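Local coordinates for putative cytoplasmic protein (Enterobacter cloacae, PDB 4HFL) that is the type VI secretion effector Tae4, an amidase that probably cleaves the peptide stems of peptidoglycan in rival bacteria and is inhibited by the immunity protein Tai4, at residues G44-N49 with A81-S86; V74-K79 with K88-F93; G126-T131 with T168-W173. All blocks are in the same frame, centred on the assembly; numbering follows the deposited sequence.

Contact 1: residues G44-N49 with A81-S86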
# COMPACT_ATOMS: atom_id res chain seq x y z
N GLY A 44 -4.87 -15.42 11.74
CA GLY A 44 -3.92 -15.07 12.79
C GLY A 44 -4.15 -13.77 13.54
O GLY A 44 -5.29 -13.35 13.77
N LYS A 45 -3.05 -13.13 13.93
CA LYS A 45 -3.11 -11.87 14.70
C LYS A 45 -3.66 -10.70 13.88
O LYS A 45 -4.23 -9.76 14.42
CB LYS A 45 -1.74 -11.53 15.29
CG LYS A 45 -1.72 -10.30 16.20
CD LYS A 45 -2.87 -10.28 17.24
CE LYS A 45 -2.83 -11.44 18.25
NZ LYS A 45 -3.58 -12.65 17.78
N VAL A 46 -3.48 -10.77 12.56
CA VAL A 46 -4.09 -9.79 11.68
C VAL A 46 -5.62 -9.85 11.79
O VAL A 46 -6.28 -8.82 11.99
CB VAL A 46 -3.62 -9.97 10.22
CG1 VAL A 46 -4.41 -9.07 9.29
CG2 VAL A 46 -2.13 -9.67 10.10
N GLN A 47 -6.17 -11.07 11.70
CA GLN A 47 -7.62 -11.27 11.84
C GLN A 47 -8.10 -10.90 13.23
O GLN A 47 -9.16 -10.29 13.39
CB GLN A 47 -8.03 -12.71 11.53
CG GLN A 47 -9.45 -13.01 12.03
CD GLN A 47 -10.04 -14.29 11.49
OE1 GLN A 47 -10.94 -14.88 12.11
NE2 GLN A 47 -9.56 -14.73 10.34
N HIS A 48 -7.34 -11.31 14.24
CA HIS A 48 -7.67 -10.97 15.61
C HIS A 48 -7.78 -9.46 15.83
O HIS A 48 -8.77 -8.96 16.39
CB HIS A 48 -6.63 -11.56 16.56
CG HIS A 48 -6.93 -11.33 18.00
ND1 HIS A 48 -6.06 -10.66 18.84
CD2 HIS A 48 -8.00 -11.67 18.76
CE1 HIS A 48 -6.59 -10.61 20.05
NE2 HIS A 48 -7.76 -11.21 20.03
N ASN A 49 -6.76 -8.72 15.40
CA ASN A 49 -6.76 -7.27 15.61
C ASN A 49 -7.80 -6.57 14.75
O ASN A 49 -8.39 -5.57 15.16
CB ASN A 49 -5.36 -6.68 15.42
CG ASN A 49 -4.38 -7.16 16.47
OD1 ASN A 49 -4.76 -7.46 17.60
ND2 ASN A 49 -3.11 -7.24 16.10
N ALA A 81 5.55 -0.77 12.61
CA ALA A 81 4.69 -1.58 13.48
C ALA A 81 4.19 -2.79 12.71
O ALA A 81 3.56 -2.65 11.66
CB ALA A 81 3.50 -0.76 13.99
N THR A 82 4.49 -3.98 13.23
CA THR A 82 4.15 -5.21 12.53
C THR A 82 3.55 -6.24 13.47
O THR A 82 3.93 -6.32 14.64
CB THR A 82 5.40 -5.84 11.84
OG1 THR A 82 6.37 -6.17 12.84
CG2 THR A 82 6.02 -4.85 10.83
N VAL A 83 2.59 -7.02 12.97
CA VAL A 83 2.22 -8.27 13.64
C VAL A 83 2.46 -9.40 12.65
O VAL A 83 3.09 -9.19 11.61
CB VAL A 83 0.76 -8.29 14.14
CG1 VAL A 83 0.52 -7.21 15.21
CG2 VAL A 83 -0.22 -8.15 12.97
N THR A 84 1.98 -10.60 12.97
CA THR A 84 2.08 -11.74 12.06
C THR A 84 0.70 -12.22 11.62
O THR A 84 -0.29 -12.05 12.33
CB THR A 84 2.80 -12.92 12.72
OG1 THR A 84 2.06 -13.33 13.88
CG2 THR A 84 4.21 -12.54 13.12
N GLY A 85 0.64 -12.81 10.43
CA GLY A 85 -0.55 -13.53 10.02
C GLY A 85 -0.31 -14.99 10.33
O GLY A 85 0.75 -15.33 10.87
N SER A 86 -1.25 -15.86 9.98
CA SER A 86 -1.10 -17.28 10.25
C SER A 86 -0.02 -17.90 9.37
O SER A 86 0.26 -19.09 9.46
CB SER A 86 -2.42 -18.01 10.06
OG SER A 86 -2.82 -17.98 8.70
O HOH W 1 -0.89 -14.81 14.12

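Contact 2: residues V74-K79 with K88-F93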
# COMPACT_ATOMS: atom_id res chain seq x y z
N VAL A 74 8.53 -8.09 4.69
CA VAL A 74 8.38 -6.99 5.65
C VAL A 74 9.28 -7.28 6.86
O VAL A 74 9.18 -8.35 7.47
CB VAL A 74 6.90 -6.81 6.09
CG1 VAL A 74 6.78 -5.83 7.26
CG2 VAL A 74 6.05 -6.35 4.90
N PRO A 75 10.18 -6.33 7.19
CA PRO A 75 11.26 -6.56 8.16
C PRO A 75 10.79 -6.52 9.61
O PRO A 75 9.66 -6.11 9.87
CB PRO A 75 12.21 -5.39 7.90
CG PRO A 75 11.29 -4.28 7.48
CD PRO A 75 10.17 -4.93 6.70
N SER A 76 11.64 -6.97 10.54
CA SER A 76 11.39 -6.79 11.97
C SER A 76 12.24 -5.61 12.43
O SER A 76 13.43 -5.76 12.72
CB SER A 76 11.75 -8.05 12.76
OG SER A 76 11.29 -7.97 14.10
N ASN A 77 11.62 -4.44 12.50
CA ASN A 77 12.35 -3.20 12.67
C ASN A 77 11.55 -2.26 13.56
O ASN A 77 10.32 -2.30 13.55
CB ASN A 77 12.56 -2.56 11.30
CG ASN A 77 13.56 -1.43 11.32
OD1 ASN A 77 13.22 -0.28 11.60
ND2 ASN A 77 14.82 -1.74 11.01
N SER A 78 12.25 -1.43 14.34
CA SER A 78 11.59 -0.51 15.25
C SER A 78 10.86 0.62 14.52
O SER A 78 10.02 1.29 15.11
CB SER A 78 12.59 0.06 16.26
OG SER A 78 13.71 0.65 15.62
N LYS A 79 11.18 0.82 13.25
CA LYS A 79 10.56 1.89 12.47
C LYS A 79 9.15 1.53 12.00
O LYS A 79 8.36 2.41 11.66
CB LYS A 79 11.42 2.26 11.26
CG LYS A 79 12.76 2.88 11.62
CD LYS A 79 13.62 3.12 10.39
CE LYS A 79 14.96 2.39 10.52
NZ LYS A 79 15.95 2.82 9.50
N LYS A 88 3.07 -16.60 9.37
CA LYS A 88 4.30 -16.27 10.10
C LYS A 88 5.09 -15.15 9.42
O LYS A 88 6.24 -14.86 9.77
CB LYS A 88 5.17 -17.52 10.35
CG LYS A 88 4.40 -18.75 10.87
CD LYS A 88 5.25 -20.01 10.77
CE LYS A 88 4.43 -21.31 10.89
NZ LYS A 88 3.90 -21.56 12.26
N LYS A 89 4.46 -14.51 8.44
CA LYS A 89 5.05 -13.34 7.80
C LYS A 89 4.56 -12.06 8.50
O LYS A 89 3.49 -12.06 9.12
CB LYS A 89 4.76 -13.32 6.29
CG LYS A 89 5.24 -14.60 5.57
CD LYS A 89 5.34 -14.41 4.07
CE LYS A 89 6.03 -15.61 3.41
NZ LYS A 89 7.43 -15.82 3.90
N ARG A 90 5.35 -10.99 8.41
CA ARG A 90 5.04 -9.74 9.09
C ARG A 90 4.16 -8.79 8.27
O ARG A 90 4.35 -8.63 7.05
CB ARG A 90 6.33 -9.03 9.54
CG ARG A 90 7.11 -9.79 10.60
CD ARG A 90 8.55 -9.30 10.68
NE ARG A 90 9.30 -9.93 11.76
CZ ARG A 90 9.99 -11.07 11.64
NH1 ARG A 90 10.03 -11.70 10.47
NH2 ARG A 90 10.64 -11.57 12.69
N TYR A 91 3.21 -8.16 8.95
CA TYR A 91 2.26 -7.26 8.32
C TYR A 91 2.21 -5.92 9.05
O TYR A 91 2.00 -5.88 10.28
CB TYR A 91 0.87 -7.92 8.30
CG TYR A 91 0.83 -9.10 7.34
CD1 TYR A 91 0.49 -8.93 6.01
CD2 TYR A 91 1.16 -10.38 7.77
CE1 TYR A 91 0.46 -10.01 5.13
CE2 TYR A 91 1.13 -11.46 6.90
CZ TYR A 91 0.78 -11.26 5.58
OH TYR A 91 0.75 -12.34 4.72
N MET A 92 2.44 -4.84 8.31
CA MET A 92 2.28 -3.48 8.85
C MET A 92 0.80 -3.15 8.86
O MET A 92 0.05 -3.64 8.01
CB MET A 92 3.04 -2.44 8.02
CG MET A 92 4.54 -2.70 7.82
SD MET A 92 5.40 -1.32 7.00
CE MET A 92 6.98 -2.13 6.72
N PHE A 93 0.37 -2.32 9.81
CA PHE A 93 -1.04 -1.98 9.94
C PHE A 93 -1.25 -0.45 10.04
O PHE A 93 -2.39 0.01 10.18
CB PHE A 93 -1.66 -2.71 11.14
CG PHE A 93 -0.96 -2.43 12.45
CD1 PHE A 93 -1.36 -1.36 13.24
CD2 PHE A 93 0.09 -3.23 12.87
CE1 PHE A 93 -0.73 -1.09 14.45
CE2 PHE A 93 0.72 -2.98 14.08
CZ PHE A 93 0.32 -1.89 14.86
O HOH W 2 7.71 -10.51 6.80

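Contact 3: residues G126-T131 with T168-W173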
# COMPACT_ATOMS: atom_id res chain seq x y z
N GLY A 126 2.52 0.91 -11.97
CA GLY A 126 3.36 0.63 -10.81
C GLY A 126 2.67 0.85 -9.48
O GLY A 126 1.45 0.76 -9.36
N ILE A 127 3.48 1.12 -8.46
CA ILE A 127 2.97 1.36 -7.11
C ILE A 127 2.77 2.86 -6.92
O ILE A 127 3.66 3.65 -7.23
CB ILE A 127 4.00 0.90 -6.06
CG1 ILE A 127 4.16 -0.63 -6.10
CG2 ILE A 127 3.59 1.37 -4.64
CD1 ILE A 127 5.23 -1.13 -5.16
N ILE A 128 1.63 3.26 -6.36
CA ILE A 128 1.35 4.68 -6.17
C ILE A 128 0.86 4.98 -4.74
O ILE A 128 0.04 4.23 -4.19
CB ILE A 128 0.38 5.22 -7.27
CG1 ILE A 128 0.39 6.74 -7.32
CG2 ILE A 128 -1.04 4.67 -7.08
CD1 ILE A 128 -0.33 7.29 -8.56
N ILE A 129 1.38 6.05 -4.15
CA ILE A 129 0.96 6.52 -2.83
C ILE A 129 0.31 7.90 -2.96
O ILE A 129 0.93 8.84 -3.46
CB ILE A 129 2.18 6.75 -1.90
CG1 ILE A 129 2.98 5.46 -1.68
CG2 ILE A 129 1.73 7.36 -0.56
CD1 ILE A 129 4.29 5.71 -0.93
N PHE A 130 -0.92 8.02 -2.46
CA PHE A 130 -1.63 9.29 -2.44
C PHE A 130 -1.65 9.78 -1.01
O PHE A 130 -2.15 9.08 -0.15
CB PHE A 130 -3.09 9.07 -2.85
CG PHE A 130 -3.27 8.54 -4.25
CD1 PHE A 130 -3.15 9.38 -5.35
CD2 PHE A 130 -3.57 7.20 -4.46
CE1 PHE A 130 -3.34 8.89 -6.64
CE2 PHE A 130 -3.75 6.71 -5.74
CZ PHE A 130 -3.64 7.55 -6.83
N THR A 131 -1.14 10.97 -0.72
CA THR A 131 -1.26 11.48 0.65
C THR A 131 -2.03 12.77 0.65
O THR A 131 -2.15 13.43 -0.37
CB THR A 131 0.10 11.74 1.30
OG1 THR A 131 0.86 12.58 0.43
CG2 THR A 131 0.84 10.42 1.52
N THR A 168 -2.88 15.84 -1.68
CA THR A 168 -1.94 16.93 -1.91
C THR A 168 -0.64 16.47 -2.57
O THR A 168 0.16 17.31 -3.01
CB THR A 168 -1.62 17.69 -0.61
OG1 THR A 168 -1.10 16.78 0.37
CG2 THR A 168 -2.89 18.35 -0.06
N ASN A 169 -0.42 15.15 -2.64
CA ASN A 169 0.75 14.59 -3.28
C ASN A 169 0.43 13.21 -3.84
O ASN A 169 -0.42 12.50 -3.29
CB ASN A 169 1.92 14.45 -2.29
CG ASN A 169 3.15 13.79 -2.92
OD1 ASN A 169 3.25 12.55 -2.99
ND2 ASN A 169 4.07 14.61 -3.40
N ALA A 170 1.09 12.83 -4.93
CA ALA A 170 1.12 11.43 -5.35
C ALA A 170 2.57 11.11 -5.61
O ALA A 170 3.29 11.92 -6.19
CB ALA A 170 0.31 11.21 -6.60
N THR A 171 2.97 9.92 -5.17
CA THR A 171 4.34 9.44 -5.26
C THR A 171 4.26 8.03 -5.85
O THR A 171 3.43 7.21 -5.42
CB THR A 171 4.99 9.43 -3.85
OG1 THR A 171 5.10 10.78 -3.37
CG2 THR A 171 6.38 8.83 -3.88
N PHE A 172 5.11 7.75 -6.83
CA PHE A 172 4.92 6.65 -7.74
C PHE A 172 6.24 6.00 -8.17
O PHE A 172 7.21 6.71 -8.51
CB PHE A 172 4.20 7.15 -8.99
CG PHE A 172 4.20 6.16 -10.13
CD1 PHE A 172 3.22 5.19 -10.21
CD2 PHE A 172 5.17 6.21 -11.12
CE1 PHE A 172 3.21 4.27 -11.25
CE2 PHE A 172 5.18 5.30 -12.17
CZ PHE A 172 4.19 4.33 -12.23
N TRP A 173 6.24 4.66 -8.16
CA TRP A 173 7.34 3.83 -8.71
C TRP A 173 6.83 2.96 -9.84
O TRP A 173 5.84 2.23 -9.69
CB TRP A 173 7.90 2.88 -7.64
CG TRP A 173 8.60 3.54 -6.46
CD1 TRP A 173 9.94 3.67 -6.28
CD2 TRP A 173 7.98 4.10 -5.29
NE1 TRP A 173 10.20 4.31 -5.09
CE2 TRP A 173 9.01 4.58 -4.46
CE3 TRP A 173 6.65 4.25 -4.87
CZ2 TRP A 173 8.76 5.20 -3.24
CZ3 TRP A 173 6.40 4.87 -3.66
CH2 TRP A 173 7.45 5.34 -2.86
O HOH W 3 2.41 10.67 -1.49

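Contact 1: residues G44-N49 with A81-S86
Val83 receives three side chains of helix 44-52, each from a different direction, and so illustrates how one small branched residue can seat a helix on a short strand. Lys45 lies across it at about a right angle, its CG 3.8 Å from Val83 CB; bends at all the later torsions then carry the ammonium end away from the strand. Val46 slants in: with CG1 anti to the backbone N (chi1 172°), CG2 is the branch beside that nitrogen, and it comes to 3.8 Å from Val83 CG2. Asn49, one turn on from Lys45, and Val83 point toward each other from opposite directions, and Asn49 ND2 touches Val83 CG1 at 3.7 Å, a van der Waals meeting of amide and methyl. Tyr91 and Phe55 extend this apolar patch on the Val46 and Val83 sides respectively. Polar contact is confined to the start of the helix. Thr84 O accepts two weak hydrogen bonds, from Lys45 N at 3.4 Å (121° at the hydrogen) and from Val46 N at 3.4 Å (132°). Lys45 N also donates to a water at 2.7 Å, which reaches Thr84 OG1 weakly. Two amides are thus met by a strand carbonyl, one also by a water. The bent, divided bonds imply that directional polar grip is modest here, and that the fit of aliphatic groups around Val83 contributes much of the union of helix and hairpin.

Contact 2: residues V74-K79 with K88-F93
Val74 and Arg90 bring the loop that precedes a β-hairpin, strands 82-84 and 90-92, against the hairpin's second strand, in an amidase of the papain-like clan. Direct hydrogen bonds play no part between the two segments; the fit depends on where the side-chain torsions place a few carbons. In Val74, CG1 is anti to the backbone N (chi1 170°) and CG2 lies beside it, so the isopropyl group spreads around the carbonyl oxygen of Arg90, with Val74 CB only 3.3 Å from Arg90 O. Arg90 O accepts a hydrogen bond from the side-chain ND2 of Asn68, whose OD1 takes the N-H of Val74: one side chain from helix 59-69 holds both partners. Met92 starts with CG beside its own N (chi1 -56°) and then runs straight, crossing Val74 at a slant until its methyl CE lies 3.7 Å from Val74 CG1. The same methyl brushes Pro75 CD at 4.2 Å, and Met98 and Phe101 of helix 95-106 also touch the Met92 side chain. Arg90 takes the other route, toward the surface. Its chain is extended from CG to NE, passing Pro75 O with CD at 3.5 Å and setting NE 3.2 Å from Ser76 CB, while the guanidinium meets Ser76 obliquely. Beyond Ser76 the loop folds into an Asx turn, in which Asn77 OD1 accepts from Lys79 N at 2.8 Å. Back at the strand, a single water completes the join: it donates to Val74 O at 2.7 Å and accepts from Arg90 N at 2.9 Å.

Contact 3: residues G126-T131 with T168-W173
Ile127 to Thr131 pair with Trp173 to Asn169 as antiparallel strands, their directions 164° apart. Hydrogen-bonded pairs at Ile127-Trp173, Ile129-Thr171 and Thr131-Asn169 enclose non-hydrogen-bonded pairs at Ile128-Phe172 and Phe130-Ala170. The central bond, Ile129 N to Thr171 O, is short and straight at 2.7 Å and 171°. Regularity ends at a classic β bulge, where Thr168 and Asn169 both oppose Thr131: Thr131 O accepts from Thr168 N at 2.8 Å and more weakly from Asn169 N at 3.3 Å.

On the face carrying Ile127, Ile129 and Trp173, the indole has CG beside its backbone N (chi1 -65°) and turns an edge to Ile127 and Ile129. Ile129 CD1 slants in to 3.6 Å from Trp173 CZ3, near the ring plane, and Ile127 O lies at the same ring's edge. Farther along, a water donates to Ile129 O at 3.1 Å and to Thr171 OG1 and accepts from Thr131 OG1, linking three polar atoms of the two strands. The opposite face is aromatic and aliphatic. There the Phe172 ring receives Ile128 CB and Gly126 N at its edge, with Gly126 N 3.5 Å from Phe172 CE1. Phe130 is met obliquely by the methyl of Ala170, while Ile128 CG1 sits over one of its faces, offset toward the rim.

These are the inner two strands of the four-stranded antiparallel sheet, consistent with the β-layer of a papain-like fold: strand 111-114 pairs with 166-174, strand 138-145 with 126-133. Helix 95-106 covers the Ile127-Ile129-Trp173 face through Ile99 and Leu106, and just past that helix Gly107 O accepts the indole N-H.

In the fold
From the N terminus, helix 44-52 opens contact 1, and the chain runs through helix 59-69 into the loop 74-79, where contact 2 opens. Contact 1 closes at strand 82-84 and contact 2 at strand 90-92, so the two loops cross, and the two-stranded hairpin receives the helix on one strand and the loop on the other; Val83 O and Tyr91 N, 2.9 Å apart, probably bond them directly. Contact 3 follows in series, closing the excursion from 126-131 to 168-173 within the four-stranded sheet. Its centre lies about 26 Å from that of contact 1 and 21 Å from that of contact 2. Helix 95-106 bridges the distance, touching both Met92 and Trp173.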